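Local coordinates for protein interferon gamma receptor 1 (Gallus gallus, PDB 4EQ3) that probably binds interferon gamma outside the cell, as the ligand-binding alpha chain of the cytokine's receptor, whose two extracellular domains make up this fragment, at residues Ser13-Ser18 and Tyr29-Ser34; Val42-Pro47 and Trp81-Ala86. One frame throughout, in Å; residues are numbered along the deposited sequence.

Contact 1. Residues Ser13-Ser18 and Tyr29-Ser34; sequences SPTGTS and YWQYPS
Tyr32 lays the edge of its ring along the backbone of Ser13 and Pro14. From CB the ring swings out with CG anti to the backbone N (chi1 -157°), which carries it back across to the partner segment. CD1 then stands 3.8 Å from Pro14 CA, and CE1, one atom further out, meets Ser13 C at 3.9 Å, with Pro14 N in the plane of the ring. Pro33 CD sits over one face toward the rim. At the tip, OH is hydrogen-bonded to the carbonyl of Pro12, so a tyrosine can pack its flat carbon edge here and still satisfy its hydroxyl. Phe41 makes an edge-to-face contact with the same ring.

Beyond this aromatic end the backbones pair as the two strands of a beta hairpin, at the edge of the three-stranded sheet of a fibronectin type III-like domain of the class II cytokine receptor kind. Thr15 N donates to Gln31 O at 2.8 Å and Gln31 N returns a bond to Thr15 O at 2.6 Å. Ser18 and Tyr29 form a second two-bond pair, Tyr29 N reaching Ser18 O at 2.7 Å. Three steps on one strand face two on the other: a beta bulge, where the chain also turns a corner. Gly16 suits it, because its positive phi (57°) comes easily to glycine. Inside the bulge Thr17 CA lies 3.2 Å from Tyr29 O, a CA-H...O contact.

Thr15 and Gln31 share one face of the sheet, where Thr15 CG2 touches Gln31 CB at 3.6 Å; both residues are exposed, which suits their polar side chains. Buried Trp30 instead brings CD1 to within 3.9 Å of Pro14 CB. Pro14, compact and apolar, packs against that indole and also touches Ile84 and Val96 of the opposite sheet.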
# COMPACT_ATOMS: atom_id res chain seq x y z
N SER A 13 21.79 -17.94 -10.43
CA SER A 13 21.00 -17.35 -9.35
C SER A 13 19.74 -16.73 -9.93
O SER A 13 19.70 -16.37 -11.10
CB SER A 13 21.81 -16.28 -8.63
OG SER A 13 21.86 -15.09 -9.39
N PRO A 14 18.71 -16.58 -9.09
CA PRO A 14 17.51 -15.88 -9.57
C PRO A 14 17.86 -14.52 -10.17
O PRO A 14 18.98 -14.01 -10.02
CB PRO A 14 16.68 -15.71 -8.29
CG PRO A 14 17.14 -16.82 -7.39
CD PRO A 14 18.60 -16.98 -7.68
N THR A 15 16.89 -13.94 -10.87
CA THR A 15 17.14 -12.71 -11.59
C THR A 15 15.93 -11.78 -11.53
O THR A 15 14.84 -12.20 -11.14
CB THR A 15 17.51 -13.00 -13.05
OG1 THR A 15 18.29 -11.93 -13.58
CG2 THR A 15 16.26 -13.21 -13.88
N GLY A 16 16.15 -10.52 -11.87
CA GLY A 16 15.09 -9.53 -11.94
C GLY A 16 14.33 -9.36 -10.65
O GLY A 16 13.10 -9.26 -10.65
N THR A 17 15.05 -9.34 -9.53
CA THR A 17 14.40 -9.20 -8.24
C THR A 17 13.63 -7.90 -8.19
O THR A 17 14.08 -6.88 -8.72
CB THR A 17 15.41 -9.25 -7.07
OG1 THR A 17 16.25 -8.09 -7.10
CG2 THR A 17 16.24 -10.51 -7.16
N SER A 18 12.45 -7.94 -7.58
CA SER A 18 11.64 -6.75 -7.44
C SER A 18 10.73 -6.84 -6.22
O SER A 18 9.96 -7.80 -6.07
CB SER A 18 10.80 -6.52 -8.69
OG SER A 18 9.97 -5.39 -8.53
N TYR A 29 9.32 -10.42 -6.02
CA TYR A 29 9.24 -11.18 -7.25
C TYR A 29 10.62 -11.36 -7.85
O TYR A 29 11.49 -10.52 -7.68
CB TYR A 29 8.38 -10.44 -8.27
CG TYR A 29 6.97 -10.16 -7.83
CD1 TYR A 29 5.99 -11.15 -7.89
CD2 TYR A 29 6.60 -8.90 -7.36
CE1 TYR A 29 4.69 -10.89 -7.51
CE2 TYR A 29 5.29 -8.64 -6.97
CZ TYR A 29 4.34 -9.64 -7.05
OH TYR A 29 3.04 -9.41 -6.67
N TRP A 30 10.81 -12.46 -8.57
CA TRP A 30 12.01 -12.68 -9.34
C TRP A 30 11.71 -13.54 -10.57
O TRP A 30 10.58 -14.01 -10.76
CB TRP A 30 13.08 -13.35 -8.48
CG TRP A 30 12.63 -14.63 -7.85
CD1 TRP A 30 12.83 -15.90 -8.31
CD2 TRP A 30 11.89 -14.76 -6.63
NE1 TRP A 30 12.25 -16.81 -7.46
CE2 TRP A 30 11.66 -16.14 -6.42
CE3 TRP A 30 11.38 -13.85 -5.69
CZ2 TRP A 30 10.97 -16.63 -5.31
CZ3 TRP A 30 10.69 -14.34 -4.60
CH2 TRP A 30 10.49 -15.71 -4.42
N GLN A 31 12.73 -13.73 -11.39
CA GLN A 31 12.59 -14.53 -12.58
C GLN A 31 13.69 -15.58 -12.61
O GLN A 31 14.75 -15.42 -11.97
CB GLN A 31 12.64 -13.64 -13.82
CG GLN A 31 11.39 -12.78 -13.98
CD GLN A 31 11.50 -11.81 -15.13
OE1 GLN A 31 12.55 -11.19 -15.33
NE2 GLN A 31 10.42 -11.66 -15.89
N TYR A 32 13.45 -16.65 -13.35
CA TYR A 32 14.42 -17.73 -13.43
C TYR A 32 14.42 -18.38 -14.80
O TYR A 32 13.37 -18.50 -15.44
CB TYR A 32 14.13 -18.78 -12.35
CG TYR A 32 15.34 -19.60 -12.01
CD1 TYR A 32 16.38 -19.05 -11.27
CD2 TYR A 32 15.46 -20.92 -12.43
CE1 TYR A 32 17.50 -19.79 -10.95
CE2 TYR A 32 16.57 -21.66 -12.11
CZ TYR A 32 17.59 -21.09 -11.38
OH TYR A 32 18.71 -21.82 -11.06
N PRO A 33 15.61 -18.79 -15.25
CA PRO A 33 15.75 -19.48 -16.52
C PRO A 33 15.09 -20.85 -16.55
O PRO A 33 14.85 -21.44 -15.55
CB PRO A 33 17.25 -19.59 -16.69
CG PRO A 33 17.78 -19.48 -15.38
CD PRO A 33 16.91 -18.59 -14.63
N SER A 34 14.75 -21.27 -17.75
CA SER A 34 14.14 -22.56 -17.97
C SER A 34 15.14 -23.71 -17.74
O SER A 34 16.22 -23.70 -18.28
CB SER A 34 13.54 -22.61 -19.37
OG SER A 34 12.80 -23.76 -19.50

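Contact 2. Residues Val42-Pro47 and Trp81-Ala86; sequences VVEVKP and WFRIKA
Val45 and Phe82 make the tightest side-chain meeting on the buried face of this strand pair. Val45 CG2 comes within 3.4 Å of Phe82 CE2, meeting the ring obliquely, with CD2 the next nearest ring atom. It gets there because CG2 is anti to the backbone N, leaving CG1 to take the position between N and the carbonyl carbon (chi1 54°). Next to them Val43 and Ile84 run side by side, with CG2 of Val43 4.0 Å from CG1 of Ile84. Branched and aromatic hydrocarbon residues suit both this interior and an extended backbone.

Strands 40-46 and 81-88 are the central antiparallel pair of the four-stranded sheet in the fibronectin type III-like fold, equivalent to its C and F strands. Backbone bonds flank the buried pairs, among them Glu44 N to Arg83 O at 2.8 Å; the last, Trp81 N to Lys46 O at 3.3 Å, is weak.

The other face is more open and carries mostly long chains with polar ends, beside Val42 and Trp81. Arg83 offers NE and NH2 side-on to one oxygen, Glu44 OE1, at 2.7 Å from NE and 2.8 Å from NH2. Carboxylate and guanidinium are only 7° from coplanar, and OE1 lies in the guanidinium plane, shared by two N-H groups, so both bonds are bent. Tyr53 adds a cation-pi contact to this arginine. Lys46 NZ hovers off-centre over Trp81, 5.0 Å from the centroid of its six-membered ring, a looser attraction than the salt bridge. Lys85 runs its aliphatic chain beside Val42, while its NZ is hydrogen-bonded to Gln92.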
# COMPACT_ATOMS: atom_id res chain seq x y z
N VAL A 42 14.79 -20.30 -2.04
CA VAL A 42 14.81 -19.97 -0.62
C VAL A 42 15.01 -18.47 -0.44
O VAL A 42 15.97 -17.90 -0.95
CB VAL A 42 15.93 -20.71 0.14
CG1 VAL A 42 15.85 -20.38 1.62
CG2 VAL A 42 15.80 -22.22 -0.08
N VAL A 43 14.09 -17.85 0.29
CA VAL A 43 14.12 -16.41 0.50
C VAL A 43 14.51 -16.09 1.94
O VAL A 43 13.99 -16.70 2.88
CB VAL A 43 12.75 -15.77 0.23
CG1 VAL A 43 12.81 -14.27 0.47
CG2 VAL A 43 12.29 -16.07 -1.19
N GLU A 44 15.43 -15.14 2.10
CA GLU A 44 15.79 -14.66 3.43
C GLU A 44 15.54 -13.16 3.59
O GLU A 44 15.56 -12.40 2.62
CB GLU A 44 17.25 -14.97 3.73
CG GLU A 44 17.56 -16.45 3.71
CD GLU A 44 18.93 -16.75 4.29
OE1 GLU A 44 19.90 -16.06 3.92
OE2 GLU A 44 19.02 -17.67 5.13
N VAL A 45 15.32 -12.73 4.83
CA VAL A 45 15.13 -11.32 5.14
C VAL A 45 16.17 -10.84 6.18
O VAL A 45 16.49 -11.56 7.11
CB VAL A 45 13.73 -11.07 5.68
CG1 VAL A 45 13.43 -11.99 6.86
CG2 VAL A 45 13.55 -9.60 6.06
N LYS A 46 16.71 -9.67 6.00
CA LYS A 46 17.60 -9.05 6.96
C LYS A 46 16.89 -7.84 7.63
O LYS A 46 16.77 -6.82 7.04
CB LYS A 46 18.91 -8.68 6.31
CG LYS A 46 19.84 -7.93 7.18
CD LYS A 46 21.24 -7.92 6.72
CE LYS A 46 21.46 -7.20 5.43
NZ LYS A 46 22.75 -6.60 5.27
N PRO A 47 16.42 -8.03 8.86
CA PRO A 47 15.74 -6.97 9.61
C PRO A 47 16.76 -6.02 10.21
O PRO A 47 17.90 -6.42 10.43
CB PRO A 47 15.04 -7.73 10.74
CG PRO A 47 15.27 -9.20 10.46
CD PRO A 47 16.49 -9.28 9.63
N TRP A 81 16.50 -5.80 3.90
CA TRP A 81 17.02 -6.38 2.68
C TRP A 81 16.45 -7.78 2.55
O TRP A 81 16.10 -8.42 3.55
CB TRP A 81 18.56 -6.42 2.70
CG TRP A 81 19.18 -5.10 2.40
CD1 TRP A 81 19.63 -4.65 1.19
CD2 TRP A 81 19.41 -4.03 3.33
NE1 TRP A 81 20.13 -3.38 1.31
CE2 TRP A 81 20.00 -2.98 2.61
CE3 TRP A 81 19.16 -3.87 4.69
CZ2 TRP A 81 20.36 -1.78 3.22
CZ3 TRP A 81 19.52 -2.68 5.29
CH2 TRP A 81 20.11 -1.65 4.56
N PHE A 82 16.32 -8.26 1.32
CA PHE A 82 15.86 -9.63 1.09
C PHE A 82 16.79 -10.29 0.09
O PHE A 82 17.47 -9.60 -0.68
CB PHE A 82 14.41 -9.66 0.58
CG PHE A 82 13.47 -8.82 1.38
CD1 PHE A 82 13.17 -7.53 0.98
CD2 PHE A 82 12.88 -9.32 2.53
CE1 PHE A 82 12.29 -6.74 1.71
CE2 PHE A 82 12.00 -8.54 3.27
CZ PHE A 82 11.72 -7.24 2.86
N ARG A 83 16.83 -11.62 0.09
CA ARG A 83 17.69 -12.31 -0.87
C ARG A 83 17.13 -13.69 -1.21
O ARG A 83 16.41 -14.29 -0.42
CB ARG A 83 19.13 -12.42 -0.36
CG ARG A 83 19.34 -13.38 0.80
CD ARG A 83 20.81 -13.37 1.24
NE ARG A 83 21.12 -14.27 2.35
CZ ARG A 83 22.34 -14.38 2.89
NH1 ARG A 83 23.33 -13.65 2.41
NH2 ARG A 83 22.56 -15.21 3.89
N ILE A 84 17.47 -14.19 -2.39
CA ILE A 84 16.92 -15.45 -2.83
C ILE A 84 17.99 -16.30 -3.47
O ILE A 84 18.79 -15.80 -4.26
CB ILE A 84 15.82 -15.25 -3.89
CG1 ILE A 84 14.86 -14.12 -3.48
CG2 ILE A 84 15.09 -16.57 -4.15
CD1 ILE A 84 14.82 -12.97 -4.45
N LYS A 85 17.99 -17.59 -3.17
CA LYS A 85 18.86 -18.52 -3.89
C LYS A 85 17.99 -19.58 -4.55
O LYS A 85 16.87 -19.83 -4.10
CB LYS A 85 19.86 -19.19 -2.94
CG LYS A 85 19.20 -20.11 -1.92
CD LYS A 85 20.24 -20.90 -1.13
CE LYS A 85 19.59 -21.63 0.04
NZ LYS A 85 20.57 -22.45 0.82
N ALA A 86 18.52 -20.20 -5.60
CA ALA A 86 17.82 -21.25 -6.32
C ALA A 86 18.39 -22.63 -6.01
O ALA A 86 19.60 -22.81 -5.87
CB ALA A 86 17.89 -21.00 -7.82

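From the N terminus, the chain first closes contact 1, a short hairpin of strands 17-22 and 25-31 with ten residues between the segments. It then enters strand 40-46. Contact 2 opens there and closes a longer loop of 33 residues, which includes strands 54-62 and 66-68, when strand 81-88 returns. The two contacts lie in series, neither nested nor crossed, yet they belong to opposing sheets of one sandwich. The sheets meet where Trp30 CH2 packs 3.7 Å from Val43 CG2. Just past the end of strand 25-31, Tyr32 CE1 lies 3.4 Å from Ala86 CB, so 29-34 is joined to both strands of contact 2.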